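Phenolpthiocerol synthesis type-I polyketide synthase ppsA (Mycobacterium bovis, PDB 7AKC) probably helps build the lipid core of phthiocerols and phenolphthiocerols by extending acyl starters with malonyl or methylmalonyl units, the portion here being its acyltransferase domain. Local coordinates at residues H269-I274 with I302-S307; F288-I291 with L296-Q299; Q189-I194 with A204-I209; M113-A118 with A261-N266. All coordinates share one frame; numbering follows the deposited sequence.

Interaction 1 of 4, residues H269-I274 with I302-S307; sequences HFQQAI and IDTLHS
T304 meets both Q271 and I274, and its short side chain is a worked example of how a threonine can sit between two helices without a polar link across them. CB rests 4.1 Å from I274 CG2. From there the two branches part. OG1 turns back along its own helix to bond A300 O, so its polar need is met locally; toward the other helix it meets carbon, with Q271 CG 3.5 Å away. The methyl CG2 goes the other way. With OG1 beside the backbone N (chi1 -71°), CG2 falls opposite that N and reaches between Q271 and I274, 3.3 Å from the carbonyl oxygen Q271 O and 3.8 Å from I274 CG2. The aliphatic part of Q271 runs extended past the threonine at a slant. One turn on, I274 CG2 packs on L305 CG at 3.7 Å, the two side chains lying roughly at right angles, while L305 CD2 comes within 3.6 Å of the backbone oxygen I274 O. The branch CG1 of I274 turns elsewhere, over one face of the F270 ring. The axes of 270-274 and 302-307 pass 9.4 Å apart at a crossing angle of -57°. F288 is touched by both I274 and L305, which places the two helices side by side against strand 287-290, as in the layered alpha/beta core of acyltransferase domains.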
loop_
_atom_site.group_PDB
_atom_site.type_symbol
_atom_site.label_atom_id
_atom_site.label_comp_id
_atom_site.label_asym_id
_atom_site.label_seq_id
_atom_site.Cartn_x
_atom_site.Cartn_y
_atom_site.Cartn_z
ATOM N N HIS A 269 6.881 -1.556 -1.394
ATOM C CA HIS A 269 7.924 -0.801 -2.110
ATOM C C HIS A 269 7.328 0.434 -2.768
ATOM O O HIS A 269 7.328 0.569 -3.987
ATOM C CB HIS A 269 8.666 -1.753 -3.113
ATOM C CG HIS A 269 9.312 -2.924 -2.429
ATOM N ND1 HIS A 269 8.609 -4.086 -2.124
ATOM C CD2 HIS A 269 10.557 -3.014 -1.881
ATOM C CE1 HIS A 269 9.460 -4.866 -1.461
ATOM N NE2 HIS A 269 10.654 -4.279 -1.324
ATOM N N PHE A 270 6.702 1.297 -1.956
ATOM C CA PHE A 270 5.958 2.452 -2.462
ATOM C C PHE A 270 6.849 3.496 -3.055
ATOM O O PHE A 270 6.649 3.911 -4.209
ATOM C CB PHE A 270 5.098 3.033 -1.324
ATOM C CG PHE A 270 4.188 4.142 -1.793
ATOM C CD1 PHE A 270 3.154 3.887 -2.689
ATOM C CD2 PHE A 270 4.367 5.439 -1.347
ATOM C CE1 PHE A 270 2.317 4.902 -3.123
ATOM C CE2 PHE A 270 3.574 6.473 -1.837
ATOM C CZ PHE A 270 2.539 6.201 -2.716
ATOM N N GLN A 271 7.894 3.940 -2.286
ATOM C CA GLN A 271 8.834 4.909 -2.851
ATOM C C GLN A 271 9.418 4.447 -4.227
ATOM O O GLN A 271 9.494 5.211 -5.181
ATOM C CB GLN A 271 9.967 5.078 -1.842
ATOM C CG GLN A 271 11.103 5.931 -2.408
ATOM C CD GLN A 271 12.279 5.971 -1.480
ATOM O OE1 GLN A 271 12.152 5.871 -0.265
ATOM N NE2 GLN A 271 13.466 6.107 -2.066
ATOM N N GLN A 272 9.798 3.182 -4.303
ATOM C CA GLN A 272 10.409 2.623 -5.503
ATOM C C GLN A 272 9.435 2.635 -6.661
ATOM O O GLN A 272 9.847 2.954 -7.773
ATOM C CB GLN A 272 10.903 1.176 -5.241
ATOM C CG GLN A 272 11.997 1.034 -4.150
ATOM C CD GLN A 272 11.455 0.908 -2.733
ATOM O OE1 GLN A 272 10.289 1.147 -2.439
ATOM N NE2 GLN A 272 12.314 0.479 -1.829
ATOM N N ALA A 273 8.141 2.296 -6.424
ATOM C CA ALA A 273 7.160 2.325 -7.511
ATOM C C ALA A 273 6.889 3.766 -7.978
ATOM O O ALA A 273 6.862 4.033 -9.172
ATOM C CB ALA A 273 5.851 1.658 -7.063
ATOM N N ILE A 274 6.710 4.713 -7.041
ATOM C CA ILE A 274 6.485 6.120 -7.406
ATOM C C ILE A 274 7.702 6.664 -8.206
ATOM O O ILE A 274 7.527 7.320 -9.227
ATOM C CB ILE A 274 6.290 6.949 -6.098
ATOM C CG1 ILE A 274 4.961 6.587 -5.384
ATOM C CG2 ILE A 274 6.356 8.475 -6.369
ATOM C CD1 ILE A 274 3.642 6.896 -6.259
ATOM N N ILE A 302 5.327 13.376 -3.303
ATOM C CA ILE A 302 6.142 14.546 -3.601
ATOM C C ILE A 302 7.546 14.400 -3.056
ATOM O O ILE A 302 8.498 14.728 -3.756
ATOM C CB ILE A 302 5.485 15.826 -3.062
ATOM C CG1 ILE A 302 4.066 15.975 -3.586
ATOM C CG2 ILE A 302 6.318 17.038 -3.390
ATOM C CD1 ILE A 302 3.230 16.943 -2.791
ATOM N N ASP A 303 7.696 13.927 -1.797
ATOM C CA ASP A 303 9.017 13.767 -1.205
ATOM C C ASP A 303 9.863 12.792 -2.037
ATOM O O ASP A 303 10.996 13.116 -2.363
ATOM C CB ASP A 303 8.908 13.265 0.247
ATOM C CG ASP A 303 8.342 14.291 1.230
ATOM O OD1 ASP A 303 8.311 15.491 0.886
ATOM O OD2 ASP A 303 7.939 13.885 2.357
ATOM N N THR A 304 9.275 11.664 -2.479
ATOM C CA THR A 304 9.994 10.688 -3.310
ATOM C C THR A 304 10.425 11.307 -4.661
ATOM O O THR A 304 11.585 11.169 -5.092
ATOM C CB THR A 304 9.117 9.443 -3.550
ATOM O OG1 THR A 304 9.051 8.755 -2.310
ATOM C CG2 THR A 304 9.712 8.481 -4.670
ATOM N N LEU A 305 9.484 11.991 -5.324
ATOM C CA LEU A 305 9.746 12.539 -6.654
ATOM C C LEU A 305 10.704 13.699 -6.648
ATOM O O LEU A 305 11.487 13.849 -7.586
ATOM C CB LEU A 305 8.444 12.929 -7.330
ATOM C CG LEU A 305 7.551 11.723 -7.646
ATOM C CD1 LEU A 305 6.132 12.122 -7.943
ATOM C CD2 LEU A 305 8.132 10.846 -8.733
ATOM N N HIS A 306 10.621 14.561 -5.623
ATOM C CA HIS A 306 11.535 15.693 -5.526
ATOM C C HIS A 306 12.942 15.187 -5.215
ATOM O O HIS A 306 13.917 15.750 -5.712
ATOM C CB HIS A 306 11.053 16.719 -4.462
ATOM N N SER A 307 13.054 14.130 -4.380
ATOM C CA SER A 307 14.370 13.590 -4.061
ATOM C C SER A 307 15.016 12.931 -5.308
ATOM O O SER A 307 16.180 13.201 -5.593
ATOM C CB SER A 307 14.282 12.614 -2.887
ATOM O OG SER A 307 15.525 11.955 -2.722
#

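Interaction 2 of 4, residues F288-I291 with L296-Q299; sequences FIEI and LLTQ
L296 starts the approach to E290, whose extended side chain (CG pointing away from its own backbone N, chi1 179°) carries its carboxylate from the end of strand 287-290 to the turn ahead of helix 298-308. The amide L296 N gives its straighter bond to E290 OE2, 3.2 Å long and directed at the syn lone pair; a weak second bond from the same N reaches OE1. At L297 the backbone N bonds E290 OE1 at 2.9 Å, again from the syn side but 25° out of the carboxylate plane. The L297 side chain adds its CB, 3.4 Å from E290 OE1, before continuing toward S28, H111 and F270. T298 opens the helix. Its N is 3.7 Å from E290 OE1, near but not bonded, and its methyl CG2 lies 4.0 Å from the same oxygen.

Two successive backbone amides thus grip one carboxylate, and OE2 takes a further bond from S292 within the intervening turn, which should hold the group's rotation firmly. Amides facing the acid just before a helix N-terminus would probably also favour its negative charge. The case illustrates how a buried acid can fix a strand-to-helix turn through main-chain N-H groups. Here that turn lies in a beta-alpha-beta unit, strand 287-290, helix 298-308 and strand 315-317, of the parallel sheet of the acyltransferase domain.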
loop_
_atom_site.group_PDB
_atom_site.type_symbol
_atom_site.label_atom_id
_atom_site.label_comp_id
_atom_site.label_asym_id
_atom_site.label_seq_id
_atom_site.Cartn_x
_atom_site.Cartn_y
_atom_site.Cartn_z
ATOM N N PHE A 288 -0.127 12.557 -10.158
ATOM C CA PHE A 288 -0.438 11.427 -9.307
ATOM C C PHE A 288 -1.695 11.775 -8.538
ATOM O O PHE A 288 -1.760 12.836 -7.920
ATOM C CB PHE A 288 0.724 11.143 -8.340
ATOM C CG PHE A 288 1.936 10.595 -9.062
ATOM C CD1 PHE A 288 2.782 11.432 -9.774
ATOM C CD2 PHE A 288 2.254 9.249 -8.997
ATOM C CE1 PHE A 288 3.860 10.921 -10.487
ATOM C CE2 PHE A 288 3.374 8.748 -9.664
ATOM C CZ PHE A 288 4.169 9.590 -10.406
ATOM N N ILE A 289 -2.712 10.929 -8.647
ATOM C CA ILE A 289 -3.982 11.149 -8.003
ATOM C C ILE A 289 -4.246 10.019 -7.053
ATOM O O ILE A 289 -4.381 8.886 -7.485
ATOM C CB ILE A 289 -5.128 11.299 -9.032
ATOM C CG1 ILE A 289 -4.774 12.339 -10.118
ATOM C CG2 ILE A 289 -6.443 11.637 -8.319
ATOM C CD1 ILE A 289 -5.851 12.519 -11.239
ATOM N N GLU A 290 -4.329 10.318 -5.774
ATOM C CA GLU A 290 -4.661 9.317 -4.763
ATOM C C GLU A 290 -6.178 9.151 -4.819
ATOM O O GLU A 290 -6.894 10.144 -4.731
ATOM C CB GLU A 290 -4.242 9.820 -3.382
ATOM C CG GLU A 290 -4.596 8.826 -2.286
ATOM C CD GLU A 290 -4.158 9.231 -0.895
ATOM O OE1 GLU A 290 -3.112 9.904 -0.772
ATOM O OE2 GLU A 290 -4.875 8.894 0.078
ATOM N N ILE A 291 -6.670 7.925 -5.022
ATOM C CA ILE A 291 -8.107 7.666 -5.115
ATOM C C ILE A 291 -8.603 7.257 -3.750
ATOM O O ILE A 291 -8.635 6.065 -3.431
ATOM C CB ILE A 291 -8.434 6.614 -6.208
ATOM C CG1 ILE A 291 -7.672 6.913 -7.531
ATOM C CG2 ILE A 291 -9.933 6.532 -6.449
ATOM C CD1 ILE A 291 -7.959 8.295 -8.119
ATOM N N LEU A 296 -3.618 10.906 2.201
ATOM C CA LEU A 296 -2.630 10.537 3.209
ATOM C C LEU A 296 -1.239 10.241 2.625
ATOM O O LEU A 296 -0.252 10.299 3.350
ATOM C CB LEU A 296 -3.121 9.315 3.983
ATOM C CG LEU A 296 -4.368 9.568 4.817
ATOM C CD1 LEU A 296 -4.971 8.271 5.320
ATOM C CD2 LEU A 296 -4.090 10.563 5.937
ATOM N N LEU A 297 -1.168 9.940 1.330
ATOM C CA LEU A 297 0.091 9.616 0.657
ATOM C C LEU A 297 0.631 10.763 -0.198
ATOM O O LEU A 297 1.703 10.592 -0.784
ATOM C CB LEU A 297 -0.103 8.358 -0.218
ATOM C CG LEU A 297 -0.594 7.082 0.514
ATOM C CD1 LEU A 297 -0.911 5.962 -0.469
ATOM C CD2 LEU A 297 0.413 6.602 1.525
ATOM N N THR A 298 -0.092 11.916 -0.297
ATOM C CA THR A 298 0.367 12.963 -1.210
ATOM C C THR A 298 1.752 13.508 -0.876
ATOM O O THR A 298 2.554 13.646 -1.805
ATOM C CB THR A 298 -0.666 14.062 -1.391
ATOM O OG1 THR A 298 -0.931 14.715 -0.145
ATOM C CG2 THR A 298 -1.925 13.511 -1.994
ATOM N N GLN A 299 2.067 13.756 0.404
ATOM C CA GLN A 299 3.404 14.267 0.731
ATOM C C GLN A 299 4.480 13.206 0.488
ATOM O O GLN A 299 5.550 13.555 -0.006
ATOM C CB GLN A 299 3.502 14.903 2.124
ATOM C CG GLN A 299 4.788 15.731 2.293
ATOM C CD GLN A 299 4.825 17.005 1.453
ATOM O OE1 GLN A 299 3.914 17.853 1.511
ATOM N NE2 GLN A 299 5.903 17.198 0.699
#

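Interaction 3 of 4, residues Q189-I194 with A204-I209; sequences QIDELI and ASRVNI
D191 and R206 join helix 187-199 to strand 204-207 by a salt bridge in which R206 NH1 stands 3.0 Å from D191 OD1. The geometry is oblique: the donor approaches from above the carboxylate, and the two planar groups are turned 70° apart. R206 is steadied from a second direction. Its NE bonds N208 OD1 at 3.3 Å, nearly straight (171°) and in the guanidinium plane, so two nitrogens of one head group serve different partners; NH1 has a further, weak bond to T187 OG1. A bend at chi3 of R206 brings the head round toward the aspartate. Backbone needs are met separately, with D191 O accepting from T195 OG1 and A204 O from R198 NH2, while S205 and V207 pair with L152 and M150 of strand 148-153.

Nearer the start of the strand the packing is apolar. I194 CD1 presses on R206 CG at 3.4 Å, crossing the arginine chain at about a right angle, and I194 CG2 lies 4.2 Å from A204 CB. The antiparallel sheet, ordered 171-177, 180-184, 148-153, 204-207, together with helices 157-164 and 187-199, matches the ferredoxin-like small subdomain of acyltransferases.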
loop_
_atom_site.group_PDB
_atom_site.type_symbol
_atom_site.label_atom_id
_atom_site.label_comp_id
_atom_site.label_asym_id
_atom_site.label_seq_id
_atom_site.Cartn_x
_atom_site.Cartn_y
_atom_site.Cartn_z
ATOM N N GLN A 189 5.975 -3.988 20.927
ATOM C CA GLN A 189 7.332 -3.790 20.405
ATOM C C GLN A 189 7.421 -2.487 19.607
ATOM O O GLN A 189 8.413 -1.780 19.698
ATOM C CB GLN A 189 7.787 -5.011 19.629
ATOM C CG GLN A 189 7.776 -6.267 20.509
ATOM C CD GLN A 189 8.245 -7.488 19.767
ATOM O OE1 GLN A 189 8.928 -7.392 18.736
ATOM N NE2 GLN A 189 7.919 -8.664 20.289
ATOM N N ILE A 190 6.370 -2.167 18.845
ATOM C CA ILE A 190 6.266 -0.901 18.112
ATOM C C ILE A 190 6.322 0.279 19.092
ATOM O O ILE A 190 7.098 1.208 18.884
ATOM C CB ILE A 190 4.987 -0.879 17.261
ATOM C CG1 ILE A 190 5.079 -1.924 16.097
ATOM C CG2 ILE A 190 4.686 0.553 16.746
ATOM C CD1 ILE A 190 6.294 -1.799 15.115
ATOM N N ASP A 191 5.636 0.159 20.253
ATOM C CA ASP A 191 5.662 1.189 21.256
ATOM C C ASP A 191 7.089 1.366 21.801
ATOM O O ASP A 191 7.533 2.501 21.975
ATOM C CB ASP A 191 4.665 0.859 22.364
ATOM C CG ASP A 191 3.229 1.186 21.962
ATOM O OD1 ASP A 191 3.034 1.876 20.909
ATOM O OD2 ASP A 191 2.296 0.715 22.650
ATOM N N GLU A 192 7.798 0.250 22.055
ATOM C CA GLU A 192 9.160 0.351 22.611
ATOM C C GLU A 192 10.074 1.050 21.599
ATOM O O GLU A 192 10.936 1.855 21.970
ATOM C CB GLU A 192 9.741 -1.019 23.009
ATOM C CG GLU A 192 11.169 -0.851 23.523
ATOM C CD GLU A 192 11.949 -2.022 24.080
ATOM O OE1 GLU A 192 11.387 -3.135 24.157
ATOM O OE2 GLU A 192 13.119 -1.804 24.483
ATOM N N LEU A 193 9.877 0.734 20.310
ATOM C CA LEU A 193 10.724 1.318 19.255
ATOM C C LEU A 193 10.438 2.816 19.072
ATOM O O LEU A 193 11.362 3.587 18.823
ATOM C CB LEU A 193 10.562 0.546 17.943
ATOM C CG LEU A 193 11.261 -0.790 18.037
ATOM C CD1 LEU A 193 10.725 -1.748 16.966
ATOM C CD2 LEU A 193 12.769 -0.555 17.905
ATOM N N ILE A 194 9.170 3.233 19.216
ATOM C CA ILE A 194 8.805 4.664 19.151
ATOM C C ILE A 194 9.543 5.442 20.250
ATOM O O ILE A 194 10.085 6.517 20.003
ATOM C CB ILE A 194 7.260 4.784 19.266
ATOM C CG1 ILE A 194 6.610 4.297 17.945
ATOM C CG2 ILE A 194 6.807 6.169 19.631
ATOM C CD1 ILE A 194 5.136 4.213 18.045
ATOM N N ALA A 204 8.899 9.878 15.582
ATOM C CA ALA A 204 8.182 8.642 15.348
ATOM C C ALA A 204 6.728 8.801 15.781
ATOM O O ALA A 204 6.454 9.493 16.769
ATOM C CB ALA A 204 8.820 7.537 16.162
ATOM N N SER A 205 5.797 8.120 15.087
ATOM C CA SER A 205 4.383 8.187 15.476
ATOM C C SER A 205 3.665 6.897 15.147
ATOM O O SER A 205 4.010 6.232 14.176
ATOM C CB SER A 205 3.668 9.366 14.815
ATOM O OG SER A 205 3.619 9.225 13.404
ATOM N N ARG A 206 2.665 6.535 15.959
ATOM C CA ARG A 206 1.885 5.332 15.730
ATOM C C ARG A 206 0.995 5.468 14.508
ATOM O O ARG A 206 0.395 6.528 14.288
ATOM C CB ARG A 206 0.978 5.031 16.954
ATOM C CG ARG A 206 1.689 4.155 17.932
ATOM C CD ARG A 206 0.756 3.539 18.929
ATOM N NE ARG A 206 -0.089 2.533 18.291
ATOM C CZ ARG A 206 0.222 1.245 18.177
ATOM N NH1 ARG A 206 1.373 0.785 18.662
ATOM N NH2 ARG A 206 -0.626 0.402 17.600
ATOM N N VAL A 207 0.859 4.397 13.757
ATOM C CA VAL A 207 -0.057 4.351 12.630
ATOM C C VAL A 207 -1.091 3.312 13.050
ATOM O O VAL A 207 -0.771 2.126 13.066
ATOM C CB VAL A 207 0.647 3.960 11.308
ATOM C CG1 VAL A 207 -0.373 3.740 10.198
ATOM C CG2 VAL A 207 1.660 5.033 10.897
ATOM N N ASN A 208 -2.275 3.745 13.493
ATOM C CA ASN A 208 -3.301 2.801 13.963
ATOM C C ASN A 208 -3.949 2.055 12.794
ATOM O O ASN A 208 -4.299 2.685 11.798
ATOM C CB ASN A 208 -4.333 3.491 14.868
ATOM C CG ASN A 208 -3.702 4.047 16.126
ATOM O OD1 ASN A 208 -2.820 3.429 16.745
ATOM N ND2 ASN A 208 -4.126 5.231 16.529
ATOM N N ILE A 209 -4.065 0.716 12.900
ATOM C CA ILE A 209 -4.574 -0.173 11.844
ATOM C C ILE A 209 -5.265 -1.401 12.461
ATOM O O ILE A 209 -4.842 -1.873 13.499
ATOM C CB ILE A 209 -3.384 -0.601 10.912
ATOM C CG1 ILE A 209 -3.879 -1.299 9.649
ATOM C CG2 ILE A 209 -2.329 -1.443 11.669
ATOM C CD1 ILE A 209 -2.873 -1.167 8.402
#

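Interaction 4 of 4, residues M113-A118 with A261-N266; sequences MGEVAA and ATNMRN
M113 bends at chi2 (-75°) and again at chi3, which swings its methyl CE toward N263 and M264, while N263, its amide swung opposite the main-chain nitrogen (chi1 164°), reaches out to meet it. The setting is a probable nucleophile elbow, the GxSxG turn between strand 107-110 and helix 115-121, whose last glycine would be G114; the partner helix is 257-265. M113 CE rests 3.9 Å from N263 OD1 and 4.0 Å from M264 CA, an apolar methyl laid against the last turn of that helix.

E115 approaches the other end of the N263 amide. Its extended chain places OE1 3.8 Å from N263 ND2, too long for a hydrogen bond, and the carboxylate and amide planes are 37° apart. Each group finds its polar partners elsewhere: E115 OE1 is hydrogen-bonded to H259 NE2, S243 OG and T245 OG1, and E115 OE2 to T244 N, so the buried carboxylate is gripped at both oxygens. As an example of indirect coupling, E115 and N263 share one hydroxyl instead of bonding each other: T245 OG1 makes a hydrogen bond with E115 OE1 and another with N263 ND2.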
loop_
_atom_site.group_PDB
_atom_site.type_symbol
_atom_site.label_atom_id
_atom_site.label_comp_id
_atom_site.label_asym_id
_atom_site.label_seq_id
_atom_site.Cartn_x
_atom_site.Cartn_y
_atom_site.Cartn_z
ATOM N N MET A 113 -2.542 -3.055 1.049
ATOM C CA MET A 113 -3.810 -3.684 0.691
ATOM C C MET A 113 -4.495 -3.030 -0.534
ATOM O O MET A 113 -5.334 -3.656 -1.171
ATOM C CB MET A 113 -4.734 -3.730 1.914
ATOM C CG MET A 113 -4.061 -4.248 3.180
ATOM S SD MET A 113 -3.804 -6.037 3.173
ATOM C CE MET A 113 -2.018 -6.132 2.638
ATOM N N GLY A 114 -4.066 -1.827 -0.908
ATOM C CA GLY A 114 -4.576 -1.090 -2.056
ATOM C C GLY A 114 -4.209 -1.682 -3.406
ATOM O O GLY A 114 -4.785 -1.291 -4.425
ATOM N N GLU A 115 -3.211 -2.594 -3.441
ATOM C CA GLU A 115 -2.794 -3.230 -4.698
ATOM C C GLU A 115 -3.923 -4.107 -5.273
ATOM O O GLU A 115 -3.988 -4.281 -6.485
ATOM C CB GLU A 115 -1.482 -4.020 -4.515
ATOM C CG GLU A 115 -0.985 -4.632 -5.812
ATOM C CD GLU A 115 0.524 -4.749 -5.826
ATOM O OE1 GLU A 115 1.014 -5.889 -5.965
ATOM O OE2 GLU A 115 1.212 -3.710 -5.717
ATOM N N VAL A 116 -4.854 -4.609 -4.436
ATOM C CA VAL A 116 -6.012 -5.358 -4.973
ATOM C C VAL A 116 -6.838 -4.432 -5.872
ATOM O O VAL A 116 -7.124 -4.785 -7.027
ATOM C CB VAL A 116 -6.898 -5.993 -3.879
ATOM C CG1 VAL A 116 -8.203 -6.528 -4.478
ATOM C CG2 VAL A 116 -6.154 -7.104 -3.173
ATOM N N ALA A 117 -7.196 -3.239 -5.364
ATOM C CA ALA A 117 -8.018 -2.311 -6.156
ATOM C C ALA A 117 -7.310 -1.838 -7.407
ATOM O O ALA A 117 -7.956 -1.674 -8.450
ATOM C CB ALA A 117 -8.440 -1.124 -5.308
ATOM N N ALA A 118 -5.984 -1.638 -7.316
ATOM C CA ALA A 118 -5.162 -1.221 -8.448
ATOM C C ALA A 118 -5.142 -2.342 -9.476
ATOM O O ALA A 118 -5.298 -2.062 -10.661
ATOM C CB ALA A 118 -3.732 -0.893 -7.992
ATOM N N ALA A 261 -0.647 -13.691 -1.382
ATOM C CA ALA A 261 0.002 -14.225 -0.165
ATOM C C ALA A 261 1.352 -13.524 0.061
ATOM O O ALA A 261 1.704 -13.190 1.197
ATOM C CB ALA A 261 0.225 -15.730 -0.307
ATOM N N THR A 262 2.089 -13.259 -1.030
ATOM C CA THR A 262 3.382 -12.591 -0.930
ATOM C C THR A 262 3.232 -11.126 -0.580
ATOM O O THR A 262 3.972 -10.600 0.255
ATOM C CB THR A 262 4.159 -12.794 -2.235
ATOM O OG1 THR A 262 4.486 -14.177 -2.374
ATOM C CG2 THR A 262 5.425 -11.936 -2.313
ATOM N N ASN A 263 2.267 -10.456 -1.231
ATOM C CA ASN A 263 1.994 -9.029 -1.055
ATOM C C ASN A 263 1.666 -8.654 0.395
ATOM O O ASN A 263 2.123 -7.614 0.891
ATOM C CB ASN A 263 0.887 -8.570 -2.026
ATOM C CG ASN A 263 0.290 -7.244 -1.675
ATOM O OD1 ASN A 263 -0.693 -7.177 -0.916
ATOM N ND2 ASN A 263 0.929 -6.174 -2.127
ATOM N N MET A 264 0.910 -9.515 1.065
ATOM C CA MET A 264 0.501 -9.233 2.468
ATOM C C MET A 264 1.691 -9.332 3.440
ATOM O O MET A 264 1.612 -8.705 4.487
ATOM C CB MET A 264 -0.623 -10.187 2.899
ATOM C CG MET A 264 -0.170 -11.585 3.202
ATOM S SD MET A 264 -1.563 -12.695 3.460
ATOM C CE MET A 264 -2.548 -11.727 4.596
ATOM N N ARG A 265 2.742 -10.073 3.096
ATOM C CA ARG A 265 3.906 -10.268 4.005
ATOM C C ARG A 265 5.048 -9.326 3.627
ATOM O O ARG A 265 5.655 -8.753 4.530
ATOM C CB ARG A 265 4.399 -11.714 3.917
ATOM C CG ARG A 265 5.739 -11.991 4.575
ATOM C CD ARG A 265 5.722 -11.646 6.045
ATOM N NE ARG A 265 7.027 -11.850 6.644
ATOM C CZ ARG A 265 7.966 -10.922 6.746
ATOM N NH1 ARG A 265 7.752 -9.699 6.296
ATOM N NH2 ARG A 265 9.118 -11.224 7.308
ATOM N N ASN A 266 5.333 -9.192 2.327
ATOM C CA ASN A 266 6.484 -8.399 1.920
ATOM C C ASN A 266 6.355 -6.946 2.326
ATOM O O ASN A 266 5.238 -6.426 2.417
ATOM C CB ASN A 266 6.617 -8.436 0.389
ATOM C CG ASN A 266 7.352 -9.633 -0.143
ATOM O OD1 ASN A 266 7.634 -10.599 0.572
ATOM N ND2 ASN A 266 7.618 -9.617 -1.443
#

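Along the chain the four contacts form two successive loops. Interaction 4, between 113-118 and 261-266, spans a long excursion that contains interaction 3; interaction 1 then opens and encloses interaction 2. Interactions 1 and 2, with centres 11 Å apart, share helix 298-308 and touch directly, L305 CD1 lying 3.6 Å from F288 CE1. Interaction 4 adjoins interaction 1 in sequence, although their centres are about 18 Å apart. Interaction 3 stands apart, its centre 22 to 23 Å from the others, on the antiparallel sheet. The excursion carries, among other elements, the antiparallel-sheet subdomain, and returns through strand 240-242 to the parallel-sheet core, which holds the other three.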